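Local coordinates for protein NADPH-flavin oxidoreductase (Helicobacter pylori, PDB 2H0U) that binds FMN and, as a member of the nitroreductase family, probably uses NAD(P)H to reduce flavins or nitrogen-containing compounds, at residues H11-A16 with I158-I163; K17-N22 with M191-Y196; L46-M51 with D136-Q141; I82-K87 with A184-S189. All coordinates share one frame; numbering follows the deposited sequence.

Contact 1: residues H11-A16 with I158-I163; sequences HQRFAA and IDSCPI. With FMN (flavin mononucleotide), chain B.
With CG between the backbone N and the carbonyl carbon (chi1 77°), Phe-14 brings its ring obliquely up to Asp-159, CE2 lying 3.4 Å from OD1; ring and carboxylate planes stand 73° apart. Cys-161 SG, anti to its own N (chi1 -171°), reaches the methyl of Ala-15 at 3.8 Å and also faces the flavin. One direct hydrogen bond joins the backbones, Ala-16 N to Ser-160 O at 3.0 Å. Phe-14 O and Ser-160 O lie 3.1 Å apart without a bond. One water accepts from Arg-13 NH1 and donates to Phe-14 O; another donates to both Phe-14 O and Asp-159 OD1. Asp-159 OD2 is taken by the backbone N of Arg-197.

The FMN phosphate lies on the side of segment 11-16 away from strand 159-163. Arg-13, bent at chi2 and chi3, presents its guanidinium edge to it, NH1 to O1P at 2.8 Å, and Ala-15 N donates to O2P at 2.9 Å. Pro-162 CG packs on the flavin at C9 (3.5 Å). Lys-204 and Arg-206 also bond to FMN. The Arg-13 guanidinium would probably balance the phosphate's negative charge, and the Ala-15 N-H adds a directed bond.

Contact 2: residues K17-N22 with M191-Y196; sequences KKYDPN and MACFGY. With FMN (flavin mononucleotide), chain B.
Tyr-19 lays its ring along segment 191-196, with CE1 beside the peptide between Phe-194 and Gly-195, an oblique approach, and its hydroxyl end beside Cys-193. This is a sulfur-aromatic contact at the end of the central antiparallel sheet of the nitroreductase fold, where the loop after helix 3-12 packs against the end of strand 186-195. Cys-193 SG is 3.4 Å from Tyr-19 OH and sits 4.7 Å from the ring centroid, 52° off the normal, so the approach is oblique. The sulfur gets there because chi1 of Cys-193 (64°) sets it between N and the carbonyl carbon. Tyr-19 CE1 comes within 3.7 Å of Gly-195 N; the glycine has no side chain to block a ring lying this close to the backbone. The phenol also makes a weak hydrogen bond to Ala-16 O, which ties the ring back to its own loop.

Farther along, the loop is pinned by the backbone. Asp-20 N gives a nearly straight hydrogen bond to Tyr-196 O, 2.7 Å long, and Tyr-19 CA contributes a CA-H...O contact to the same oxygen. A water links Asp-20 O with Tyr-196 N. The carboxylate of Asp-20 turns back on its own chain, OD1 accepting from Asn-22 N in an Asx turn. Tyr-196 itself has a cation-pi partner in Arg-23.

At the other end of the loop Lys-17 turns away from segment 191-196 and bends at chi2 and chi4 toward the cofactor, and its NZ donates a hydrogen bond to FMN O2 at 3.1 Å.

Contact 3: residues L46-M51 with D136-Q141; sequences LEPWKM and DWASKQ
The Trp-137 indole meets Leu-46 at its edge, close to the ring plane, CH2 to CD1 at 3.8 Å; over one face of the same indole lies the amide nitrogen of Gln-141, 3.5 Å above the plane toward the rim. The second indole, Trp-49, is covered on one face by its own chain, with Glu-47 CA over the centre and Pro-48 CD nearer the rim. Its benzo ring meets the helix obliquely, CZ3 lying 3.4 Å from Gln-141 O.

Between the two indoles Pro-48, the centre of an inverse gamma turn, packs its CG on Ala-138 CB at 3.8 Å and on Gln-141 CG at 3.9 Å. No hydrogen bond crosses between the segments, so shape does the work. Gln-141 folds back at chi2 (-52°), which lets NE2 donate to Trp-137 O one helical turn earlier at 3.1 Å, with the donor above the carbonyl plane, while OE1 accepts from Ser-43 N. Both ends of the amide are thus held, and its rotation is fixed.

Trp-137 NE1 hydrogen-bonds to OE1 of Glu-164 of the second subunit. Helix 131-155 packs against the sheet here, with Ala-138 also touching Ala-85 of strand 79-86; strand 49-54 is the outermost in this chain, and Met-51 pairs with a strand of the second subunit, which carries the sheet across the dimer interface.

Contact 4: residues I82-K87 with A184-S189; sequences IYLARK and AEFGVS
Arg-86 runs along the Phe-186 side chain and points the same way. Its CB sits 3.7 Å from Glu-185 O, CG rests against Phe-186 CE1 at 3.3 Å, NE passes near CE1 and CZ, and the guanidinium carbon CZ stands 3.3 Å from the ring's CZ. That ring carbon lies over the centre of one guanidinium face, but the two planes are 44° apart, so this is no flat stack. The chain is extended from CG to NE, and Arg-86 NH1 lies 3.6 Å from Glu-185 OE1, a long salt bridge. A water closes it, accepting from NH1 and donating to both OE1 and Glu-185 O.

Behind Arg-86, Leu-84 holds CD1 over a face of the Phe-186 ring and turns CD2 to Val-188 CG2, and Ile-82 CG2 meets Val-188 CG1. On the other face of the sheet, Ala-85 CB packs on Ser-189 CB. The extended Lys-87 side chain passes alongside Gly-187, CE 3.4 Å from Phe-186 O, and NZ hydrogen-bonds to Thr-183 O.

The backbones form antiparallel pairs. Ala-85 and Gly-187 are the hydrogen-bonded pair, with Ala-85 N to Gly-187 O at 3.1 Å and Gly-187 N to Ala-85 O at 3.0 Å. Ser-189 N to Tyr-83 O and Lys-87 N to Glu-185 O flank them.

Strand 79-86 lies between strands 186-195 and 49-54 in the sheet, while helix 131-155 covers the face bearing Tyr-83 and Ala-85, where Ser-189 OG hydrogen-bonds to Ser-139 OG and Thr-142 OG1.

All four contacts reach one antiparallel sheet. Contacts 1 and 2, their centres 9 Å apart, share the end that holds their common FMN: strands 159-163 and 186-195 pair there, with Asp-159 N 2.6 Å from Gly-195 O, and one holds the phosphate while the other supplies Lys-17 to the flavin. Contacts 3 and 4, centres 7 Å apart, meet where strands 49-54 and 79-86 are neighbours, Pro-48 O lying 2.8 Å from Arg-86 N. Strand 186-195 connects the two ends, since contacts 2 and 4, about 24 Å apart between centres, both use it, and Tyr-83 packs on Ala-192 and Phe-194. In contact 3 the Gln-141 side chain comes within about 4 Å of the other FMN.

Contact 1: residues H11-A16 with I158-I163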
# COMPACT_ATOMS: atom_id res chain seq x y z
N HIS A 11 3.52 -5.48 16.15
CA HIS A 11 4.91 -5.56 16.68
C HIS A 11 5.60 -6.84 16.22
O HIS A 11 6.82 -6.83 15.93
CB HIS A 11 4.91 -5.47 18.19
CG HIS A 11 4.53 -4.13 18.72
ND1 HIS A 11 5.47 -3.15 19.01
CD2 HIS A 11 3.32 -3.60 19.01
CE1 HIS A 11 4.84 -2.08 19.48
NE2 HIS A 11 3.54 -2.33 19.48
N GLN A 12 4.82 -7.92 16.14
CA GLN A 12 5.28 -9.18 15.55
C GLN A 12 5.71 -9.03 14.09
O GLN A 12 6.70 -9.63 13.67
CB GLN A 12 4.19 -10.26 15.69
CG GLN A 12 4.57 -11.64 15.15
CD GLN A 12 3.48 -12.69 15.36
OE1 GLN A 12 2.74 -12.64 16.35
NE2 GLN A 12 3.40 -13.68 14.45
N ARG A 13 4.96 -8.24 13.32
CA ARG A 13 5.30 -7.96 11.93
C ARG A 13 6.46 -6.95 11.98
O ARG A 13 6.27 -5.84 12.43
CB ARG A 13 4.08 -7.34 11.20
CG ARG A 13 4.06 -7.50 9.63
CD ARG A 13 5.07 -6.58 8.88
NE ARG A 13 5.15 -5.26 9.51
CZ ARG A 13 6.22 -4.47 9.53
NH1 ARG A 13 7.32 -4.83 8.87
NH2 ARG A 13 6.18 -3.34 10.22
N PHE A 14 7.65 -7.35 11.54
CA PHE A 14 8.77 -6.41 11.49
C PHE A 14 9.57 -6.77 10.25
O PHE A 14 9.33 -7.79 9.62
CB PHE A 14 9.65 -6.51 12.75
CG PHE A 14 10.56 -7.70 12.76
CD1 PHE A 14 11.95 -7.56 12.55
CD2 PHE A 14 10.05 -8.99 13.02
CE1 PHE A 14 12.79 -8.69 12.60
CE2 PHE A 14 10.87 -10.11 13.02
CZ PHE A 14 12.23 -9.97 12.82
N ALA A 15 10.52 -5.91 9.90
CA ALA A 15 11.31 -6.16 8.70
C ALA A 15 12.42 -7.16 9.05
O ALA A 15 13.52 -6.79 9.54
CB ALA A 15 11.87 -4.84 8.13
N ALA A 16 12.12 -8.44 8.82
CA ALA A 16 13.07 -9.49 9.14
C ALA A 16 14.20 -9.51 8.12
O ALA A 16 13.98 -9.65 6.91
CB ALA A 16 12.36 -10.86 9.20
N ILE A 158 4.67 -16.19 10.15
CA ILE A 158 5.68 -16.17 9.07
C ILE A 158 6.24 -14.76 8.98
O ILE A 158 5.51 -13.78 9.15
CB ILE A 158 5.04 -16.61 7.70
CG1 ILE A 158 4.62 -18.09 7.77
CG2 ILE A 158 6.02 -16.41 6.50
CD1 ILE A 158 3.68 -18.52 6.64
N ASP A 159 7.53 -14.64 8.73
CA ASP A 159 8.14 -13.32 8.66
C ASP A 159 8.28 -12.82 7.27
O ASP A 159 8.07 -13.57 6.32
CB ASP A 159 9.49 -13.34 9.37
CG ASP A 159 9.33 -13.59 10.84
OD1 ASP A 159 9.04 -12.60 11.57
OD2 ASP A 159 9.54 -14.74 11.26
N SER A 160 8.55 -11.52 7.13
CA SER A 160 8.62 -10.91 5.79
C SER A 160 9.52 -9.68 5.85
O SER A 160 9.84 -9.20 6.96
CB SER A 160 7.22 -10.53 5.26
OG SER A 160 6.64 -9.49 6.04
N CYS A 161 9.94 -9.19 4.69
CA CYS A 161 10.59 -7.90 4.56
C CYS A 161 10.18 -7.29 3.23
O CYS A 161 10.33 -7.94 2.18
CB CYS A 161 12.12 -8.01 4.68
SG CYS A 161 12.91 -6.33 4.77
N PRO A 162 9.64 -6.06 3.26
CA PRO A 162 9.33 -5.32 2.02
C PRO A 162 10.67 -4.86 1.46
O PRO A 162 11.59 -4.57 2.23
CB PRO A 162 8.56 -4.09 2.51
CG PRO A 162 8.43 -4.21 4.00
CD PRO A 162 9.40 -5.23 4.47
N ILE A 163 10.77 -4.78 0.13
CA ILE A 163 12.06 -4.53 -0.50
C ILE A 163 11.90 -3.58 -1.70
O ILE A 163 11.25 -3.90 -2.68
CB ILE A 163 12.75 -5.87 -0.99
CG1 ILE A 163 13.09 -6.83 0.17
CG2 ILE A 163 14.03 -5.55 -1.84
CD1 ILE A 163 13.44 -8.26 -0.31
N1 FMN B . 14.67 -3.08 4.21
C2 FMN B . 15.84 -3.50 3.59
O2 FMN B . 16.75 -3.94 4.28
N3 FMN B . 16.01 -3.38 2.23
C4 FMN B . 15.02 -2.83 1.46
O4 FMN B . 15.12 -2.87 0.24
C4A FMN B . 13.84 -2.37 2.09
N5 FMN B . 12.84 -1.81 1.34
C5A FMN B . 11.64 -1.44 1.92
C6 FMN B . 10.64 -0.90 1.08
C7 FMN B . 9.43 -0.52 1.66
C7M FMN B . 8.25 -0.31 0.75
C8 FMN B . 9.21 -0.62 3.05
C8M FMN B . 7.79 -0.48 3.61
C9 FMN B . 10.21 -1.15 3.86
C9A FMN B . 11.44 -1.55 3.29
N10 FMN B . 12.47 -2.06 4.09
C10 FMN B . 13.66 -2.51 3.47
C1' FMN B . 12.34 -2.20 5.58
C2' FMN B . 12.23 -0.85 6.30
O2' FMN B . 13.53 -0.42 6.62
C3' FMN B . 11.40 -1.09 7.57
O3' FMN B . 10.09 -1.49 7.22
C4' FMN B . 11.23 0.13 8.47
O4' FMN B . 12.50 0.48 8.98
C5' FMN B . 10.23 -0.07 9.63
O5' FMN B . 10.73 -1.16 10.43
P FMN B . 9.81 -2.44 10.67
O1P FMN B . 9.38 -2.92 9.31
O2P FMN B . 10.70 -3.47 11.37
O3P FMN B . 8.62 -2.09 11.53
O HOH W 1 7.68 -12.18 13.83
O HOH W 2 5.20 -13.69 12.52
O HOH W 3 7.87 -7.07 7.16
O HOH W 4 8.45 -10.26 10.09

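Contact 2: residues K17-N22 with M191-Y196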
# COMPACT_ATOMS: atom_id res chain seq x y z
N LYS A 17 15.44 -9.38 8.61
CA LYS A 17 16.62 -9.38 7.73
C LYS A 17 17.42 -10.68 7.76
O LYS A 17 18.26 -10.91 6.87
CB LYS A 17 17.59 -8.23 8.06
CG LYS A 17 17.07 -6.77 7.95
CD LYS A 17 15.84 -6.56 7.06
CE LYS A 17 15.27 -5.14 7.28
NZ LYS A 17 16.32 -4.04 7.36
N LYS A 18 17.22 -11.49 8.80
CA LYS A 18 17.92 -12.76 8.98
C LYS A 18 16.92 -13.92 9.09
O LYS A 18 16.02 -13.92 9.94
CB LYS A 18 18.80 -12.74 10.24
CG LYS A 18 19.91 -11.74 10.24
CD LYS A 18 20.98 -12.25 11.23
CE LYS A 18 22.25 -11.43 11.28
NZ LYS A 18 22.15 -10.37 12.33
N TYR A 19 17.08 -14.91 8.22
CA TYR A 19 16.10 -15.97 8.04
C TYR A 19 16.72 -17.32 8.34
O TYR A 19 17.92 -17.54 8.14
CB TYR A 19 15.56 -15.95 6.61
CG TYR A 19 14.66 -14.77 6.35
CD1 TYR A 19 13.28 -14.84 6.63
CD2 TYR A 19 15.17 -13.57 5.85
CE1 TYR A 19 12.45 -13.78 6.43
CE2 TYR A 19 14.33 -12.49 5.64
CZ TYR A 19 12.99 -12.61 5.94
OH TYR A 19 12.16 -11.54 5.74
N ASP A 20 15.87 -18.21 8.85
CA ASP A 20 16.27 -19.55 9.18
C ASP A 20 16.38 -20.35 7.87
O ASP A 20 15.36 -20.65 7.27
CB ASP A 20 15.22 -20.16 10.12
CG ASP A 20 15.63 -21.51 10.66
OD1 ASP A 20 16.47 -22.18 10.01
OD2 ASP A 20 15.08 -21.92 11.72
N PRO A 21 17.60 -20.73 7.44
CA PRO A 21 17.71 -21.35 6.11
C PRO A 21 17.19 -22.78 6.13
O PRO A 21 17.07 -23.39 5.07
CB PRO A 21 19.22 -21.32 5.83
CG PRO A 21 19.85 -21.43 7.20
CD PRO A 21 18.90 -20.69 8.14
N ASN A 22 16.87 -23.33 7.30
CA ASN A 22 16.38 -24.70 7.33
C ASN A 22 14.89 -24.86 7.61
O ASN A 22 14.43 -25.96 7.92
CB ASN A 22 17.18 -25.52 8.34
CG ASN A 22 18.68 -25.46 8.10
OD1 ASN A 22 19.45 -25.09 8.99
ND2 ASN A 22 19.09 -25.76 6.87
N MSE A 191 9.26 -5.34 -4.21
CA MSE A 191 9.47 -6.77 -3.90
C MSE A 191 9.23 -7.02 -2.41
O MSE A 191 9.13 -6.09 -1.62
CB MSE A 191 10.88 -7.22 -4.30
CG MSE A 191 11.27 -6.85 -5.72
SE MSE A 191 13.12 -7.46 -6.02
CE MSE A 191 13.31 -6.68 -7.82
N ALA A 192 9.08 -8.28 -2.05
CA ALA A 192 9.05 -8.67 -0.65
C ALA A 192 9.59 -10.07 -0.56
O ALA A 192 9.42 -10.88 -1.48
CB ALA A 192 7.64 -8.60 -0.05
N CYS A 193 10.21 -10.38 0.57
CA CYS A 193 10.58 -11.77 0.84
C CYS A 193 9.84 -12.26 2.04
O CYS A 193 9.39 -11.47 2.88
CB CYS A 193 12.09 -11.91 1.03
SG CYS A 193 12.78 -11.07 2.42
N PHE A 194 9.69 -13.59 2.11
CA PHE A 194 8.90 -14.22 3.17
C PHE A 194 9.69 -15.42 3.66
O PHE A 194 10.38 -16.07 2.85
CB PHE A 194 7.55 -14.70 2.60
CG PHE A 194 6.66 -13.58 2.11
CD1 PHE A 194 5.69 -13.03 2.96
CD2 PHE A 194 6.85 -13.02 0.84
CE1 PHE A 194 4.88 -11.94 2.53
CE2 PHE A 194 6.02 -11.94 0.37
CZ PHE A 194 5.07 -11.40 1.22
N GLY A 195 9.59 -15.70 4.95
CA GLY A 195 10.21 -16.90 5.54
C GLY A 195 10.13 -16.86 7.04
O GLY A 195 9.29 -16.16 7.60
N TYR A 196 11.03 -17.59 7.69
CA TYR A 196 11.06 -17.55 9.17
C TYR A 196 12.32 -16.89 9.70
O TYR A 196 13.43 -17.26 9.32
CB TYR A 196 10.93 -18.97 9.73
CG TYR A 196 9.61 -19.58 9.42
CD1 TYR A 196 8.50 -19.31 10.22
CD2 TYR A 196 9.46 -20.43 8.31
CE1 TYR A 196 7.27 -19.87 9.93
CE2 TYR A 196 8.22 -21.00 8.01
CZ TYR A 196 7.13 -20.70 8.83
OH TYR A 196 5.92 -21.27 8.59
N1 FMN B . 14.67 -3.08 4.21
C2 FMN B . 15.84 -3.50 3.59
O2 FMN B . 16.75 -3.94 4.28
N3 FMN B . 16.01 -3.38 2.23
C4 FMN B . 15.02 -2.83 1.46
O4 FMN B . 15.12 -2.87 0.24
C4A FMN B . 13.84 -2.37 2.09
N5 FMN B . 12.84 -1.81 1.34
C5A FMN B . 11.64 -1.44 1.92
C6 FMN B . 10.64 -0.90 1.08
C7 FMN B . 9.43 -0.52 1.66
C7M FMN B . 8.25 -0.31 0.75
C8 FMN B . 9.21 -0.62 3.05
C8M FMN B . 7.79 -0.48 3.61
C9 FMN B . 10.21 -1.15 3.86
C9A FMN B . 11.44 -1.55 3.29
N10 FMN B . 12.47 -2.06 4.09
C10 FMN B . 13.66 -2.51 3.47
C1' FMN B . 12.34 -2.20 5.58
C2' FMN B . 12.23 -0.85 6.30
O2' FMN B . 13.53 -0.42 6.62
C3' FMN B . 11.40 -1.09 7.57
O3' FMN B . 10.09 -1.49 7.22
C4' FMN B . 11.23 0.13 8.47
O4' FMN B . 12.50 0.48 8.98
C5' FMN B . 10.23 -0.07 9.63
O5' FMN B . 10.73 -1.16 10.43
P FMN B . 9.81 -2.44 10.67
O1P FMN B . 9.38 -2.92 9.31
O2P FMN B . 10.70 -3.47 11.37
O3P FMN B . 8.62 -2.09 11.53
O HOH W 5 12.88 -19.19 6.23

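Contact 3: residues L46-M51 with D136-Q141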
# COMPACT_ATOMS: atom_id res chain seq x y z
N LEU A 46 -9.52 -2.71 -10.52
CA LEU A 46 -8.89 -3.05 -11.81
C LEU A 46 -7.80 -4.11 -11.66
O LEU A 46 -7.39 -4.69 -12.65
CB LEU A 46 -8.32 -1.82 -12.51
CG LEU A 46 -9.38 -0.81 -12.98
CD1 LEU A 46 -8.62 0.45 -13.49
CD2 LEU A 46 -10.28 -1.40 -14.02
N GLU A 47 -7.37 -4.39 -10.41
CA GLU A 47 -6.30 -5.39 -10.16
C GLU A 47 -5.14 -5.21 -11.14
O GLU A 47 -4.79 -6.15 -11.87
CB GLU A 47 -6.85 -6.83 -10.32
CG GLU A 47 -7.95 -7.23 -9.39
CD GLU A 47 -8.64 -8.54 -9.86
OE1 GLU A 47 -7.97 -9.60 -9.86
OE2 GLU A 47 -9.83 -8.50 -10.15
N PRO A 48 -4.52 -4.00 -11.17
CA PRO A 48 -3.59 -3.73 -12.26
C PRO A 48 -2.20 -4.27 -11.97
O PRO A 48 -1.22 -3.49 -11.87
CB PRO A 48 -3.59 -2.20 -12.30
CG PRO A 48 -3.63 -1.83 -10.78
CD PRO A 48 -4.63 -2.85 -10.23
N TRP A 49 -2.13 -5.58 -11.76
CA TRP A 49 -0.95 -6.20 -11.16
C TRP A 49 -0.68 -7.62 -11.64
O TRP A 49 -1.53 -8.28 -12.21
CB TRP A 49 -1.02 -6.16 -9.63
CG TRP A 49 -2.26 -6.74 -9.01
CD1 TRP A 49 -2.86 -7.94 -9.30
CD2 TRP A 49 -3.03 -6.14 -7.95
NE1 TRP A 49 -3.97 -8.12 -8.49
CE2 TRP A 49 -4.11 -7.02 -7.67
CE3 TRP A 49 -2.92 -4.94 -7.23
CZ2 TRP A 49 -5.03 -6.78 -6.65
CZ3 TRP A 49 -3.88 -4.67 -6.22
CH2 TRP A 49 -4.91 -5.60 -5.94
N LYS A 50 0.55 -8.09 -11.38
CA LYS A 50 0.85 -9.50 -11.53
C LYS A 50 2.04 -9.78 -10.64
O LYS A 50 3.02 -9.02 -10.67
CB LYS A 50 1.20 -9.86 -12.98
CG LYS A 50 1.53 -11.37 -13.13
CD LYS A 50 1.57 -11.78 -14.60
CE LYS A 50 1.91 -13.29 -14.67
NZ LYS A 50 1.79 -13.86 -16.05
N MSE A 51 1.97 -10.86 -9.87
CA MSE A 51 3.07 -11.25 -8.97
C MSE A 51 3.95 -12.34 -9.57
O MSE A 51 3.41 -13.31 -10.13
CB MSE A 51 2.46 -11.80 -7.68
CG MSE A 51 1.76 -10.70 -6.86
SE MSE A 51 0.98 -11.39 -5.22
CE MSE A 51 -0.44 -12.43 -6.02
N ASP A 136 2.80 4.76 -11.54
CA ASP A 136 2.90 4.86 -10.08
C ASP A 136 1.55 4.71 -9.38
O ASP A 136 1.50 4.24 -8.25
CB ASP A 136 3.60 6.14 -9.63
CG ASP A 136 5.10 6.08 -9.82
OD1 ASP A 136 5.67 4.96 -9.84
OD2 ASP A 136 5.71 7.15 -9.95
N TRP A 137 0.48 5.15 -10.04
CA TRP A 137 -0.89 4.91 -9.54
C TRP A 137 -1.22 3.39 -9.41
O TRP A 137 -1.68 2.92 -8.36
CB TRP A 137 -1.94 5.62 -10.40
CG TRP A 137 -3.35 5.26 -10.00
CD1 TRP A 137 -4.03 5.65 -8.87
CD2 TRP A 137 -4.24 4.41 -10.74
NE1 TRP A 137 -5.29 5.09 -8.87
CE2 TRP A 137 -5.45 4.34 -10.02
CE3 TRP A 137 -4.13 3.70 -11.96
CZ2 TRP A 137 -6.56 3.59 -10.47
CZ3 TRP A 137 -5.23 2.95 -12.41
CH2 TRP A 137 -6.44 2.92 -11.66
N ALA A 138 -0.90 2.62 -10.44
CA ALA A 138 -1.08 1.16 -10.39
C ALA A 138 -0.17 0.55 -9.35
O ALA A 138 -0.53 -0.44 -8.66
CB ALA A 138 -0.82 0.54 -11.76
N SER A 139 1.06 1.09 -9.26
CA SER A 139 2.03 0.63 -8.24
C SER A 139 1.53 0.81 -6.80
O SER A 139 1.69 -0.07 -5.95
CB SER A 139 3.37 1.37 -8.45
OG SER A 139 4.34 1.07 -7.42
N LYS A 140 0.90 1.94 -6.52
CA LYS A 140 0.25 2.13 -5.20
C LYS A 140 -0.69 0.95 -4.84
O LYS A 140 -0.74 0.51 -3.67
CB LYS A 140 -0.53 3.48 -5.19
CG LYS A 140 0.41 4.71 -5.18
CD LYS A 140 -0.43 6.03 -5.27
CE LYS A 140 0.52 7.16 -5.74
NZ LYS A 140 -0.19 8.49 -5.53
N GLN A 141 -1.47 0.48 -5.82
CA GLN A 141 -2.41 -0.61 -5.57
C GLN A 141 -1.61 -1.86 -5.16
O GLN A 141 -2.03 -2.58 -4.25
CB GLN A 141 -3.27 -0.94 -6.82
CG GLN A 141 -3.86 0.33 -7.57
CD GLN A 141 -4.61 1.27 -6.65
OE1 GLN A 141 -5.50 0.85 -5.91
NE2 GLN A 141 -4.27 2.55 -6.73

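Contact 4: residues I82-K87 with A184-S189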
# COMPACT_ATOMS: atom_id res chain seq x y z
N ILE A 82 8.22 -10.69 -6.65
CA ILE A 82 8.38 -9.43 -7.37
C ILE A 82 6.99 -9.01 -7.81
O ILE A 82 6.30 -9.74 -8.59
CB ILE A 82 9.30 -9.59 -8.61
CG1 ILE A 82 10.70 -10.08 -8.15
CG2 ILE A 82 9.36 -8.25 -9.39
CD1 ILE A 82 11.69 -10.56 -9.32
N TYR A 83 6.56 -7.86 -7.29
CA TYR A 83 5.23 -7.32 -7.61
C TYR A 83 5.34 -6.45 -8.85
O TYR A 83 6.12 -5.50 -8.86
CB TYR A 83 4.69 -6.46 -6.46
CG TYR A 83 4.50 -7.28 -5.20
CD1 TYR A 83 3.22 -7.80 -4.87
CD2 TYR A 83 5.58 -7.52 -4.34
CE1 TYR A 83 3.04 -8.59 -3.72
CE2 TYR A 83 5.40 -8.30 -3.14
CZ TYR A 83 4.14 -8.80 -2.86
OH TYR A 83 3.96 -9.57 -1.72
N LEU A 84 4.61 -6.81 -9.90
CA LEU A 84 4.51 -5.99 -11.11
C LEU A 84 3.20 -5.21 -11.09
O LEU A 84 2.19 -5.67 -10.54
CB LEU A 84 4.57 -6.84 -12.38
CG LEU A 84 5.64 -7.95 -12.51
CD1 LEU A 84 5.35 -8.70 -13.85
CD2 LEU A 84 7.08 -7.37 -12.41
N ALA A 85 3.26 -4.01 -11.66
CA ALA A 85 2.11 -3.13 -11.83
C ALA A 85 1.95 -2.84 -13.33
O ALA A 85 2.95 -2.78 -14.09
CB ALA A 85 2.31 -1.86 -11.05
N ARG A 86 0.70 -2.79 -13.79
CA ARG A 86 0.48 -2.54 -15.21
C ARG A 86 0.66 -1.07 -15.59
O ARG A 86 0.37 -0.15 -14.80
CB ARG A 86 -0.92 -3.01 -15.60
CG ARG A 86 -1.03 -4.52 -15.73
CD ARG A 86 -2.41 -4.92 -16.22
NE ARG A 86 -2.55 -6.38 -16.26
CZ ARG A 86 -2.24 -7.13 -17.31
NH1 ARG A 86 -1.74 -6.57 -18.40
NH2 ARG A 86 -2.41 -8.46 -17.24
N LYS A 87 1.15 -0.87 -16.80
CA LYS A 87 1.35 0.43 -17.40
C LYS A 87 0.14 0.80 -18.24
O LYS A 87 -0.49 -0.08 -18.84
CB LYS A 87 2.56 0.34 -18.33
CG LYS A 87 3.84 0.12 -17.57
CD LYS A 87 5.01 0.13 -18.47
CE LYS A 87 6.27 0.18 -17.60
NZ LYS A 87 7.51 0.04 -18.41
N ALA A 184 6.23 -3.25 -22.07
CA ALA A 184 5.17 -2.44 -22.66
C ALA A 184 3.94 -2.45 -21.74
O ALA A 184 3.23 -1.43 -21.61
CB ALA A 184 4.79 -2.97 -24.03
N GLU A 185 3.71 -3.62 -21.12
CA GLU A 185 2.51 -3.92 -20.34
C GLU A 185 2.69 -3.73 -18.83
O GLU A 185 1.72 -3.44 -18.15
CB GLU A 185 2.11 -5.38 -20.55
CG GLU A 185 1.67 -5.74 -21.96
CD GLU A 185 0.38 -5.05 -22.32
OE1 GLU A 185 -0.59 -5.16 -21.54
OE2 GLU A 185 0.36 -4.38 -23.38
N PHE A 186 3.90 -3.98 -18.33
CA PHE A 186 4.19 -3.99 -16.88
C PHE A 186 5.50 -3.29 -16.57
O PHE A 186 6.41 -3.25 -17.41
CB PHE A 186 4.39 -5.43 -16.36
CG PHE A 186 3.14 -6.25 -16.35
CD1 PHE A 186 2.29 -6.21 -15.27
CD2 PHE A 186 2.86 -7.13 -17.40
CE1 PHE A 186 1.14 -6.99 -15.25
CE2 PHE A 186 1.70 -7.91 -17.39
CZ PHE A 186 0.86 -7.84 -16.30
N GLY A 187 5.63 -2.85 -15.33
CA GLY A 187 6.92 -2.45 -14.78
C GLY A 187 7.06 -3.12 -13.43
O GLY A 187 6.06 -3.56 -12.82
N VAL A 188 8.28 -3.23 -12.93
CA VAL A 188 8.44 -3.74 -11.56
C VAL A 188 8.02 -2.66 -10.58
O VAL A 188 8.42 -1.49 -10.71
CB VAL A 188 9.91 -4.18 -11.28
CG1 VAL A 188 10.12 -4.55 -9.80
CG2 VAL A 188 10.30 -5.38 -12.20
N SER A 189 7.23 -3.06 -9.59
CA SER A 189 6.66 -2.13 -8.62
C SER A 189 7.42 -2.15 -7.29
O SER A 189 7.89 -1.10 -6.82
CB SER A 189 5.14 -2.41 -8.42
OG SER A 189 4.66 -1.59 -7.35
O HOH W 6 -0.81 -3.89 -19.18
O HOH W 7 0.40 -0.95 -21.55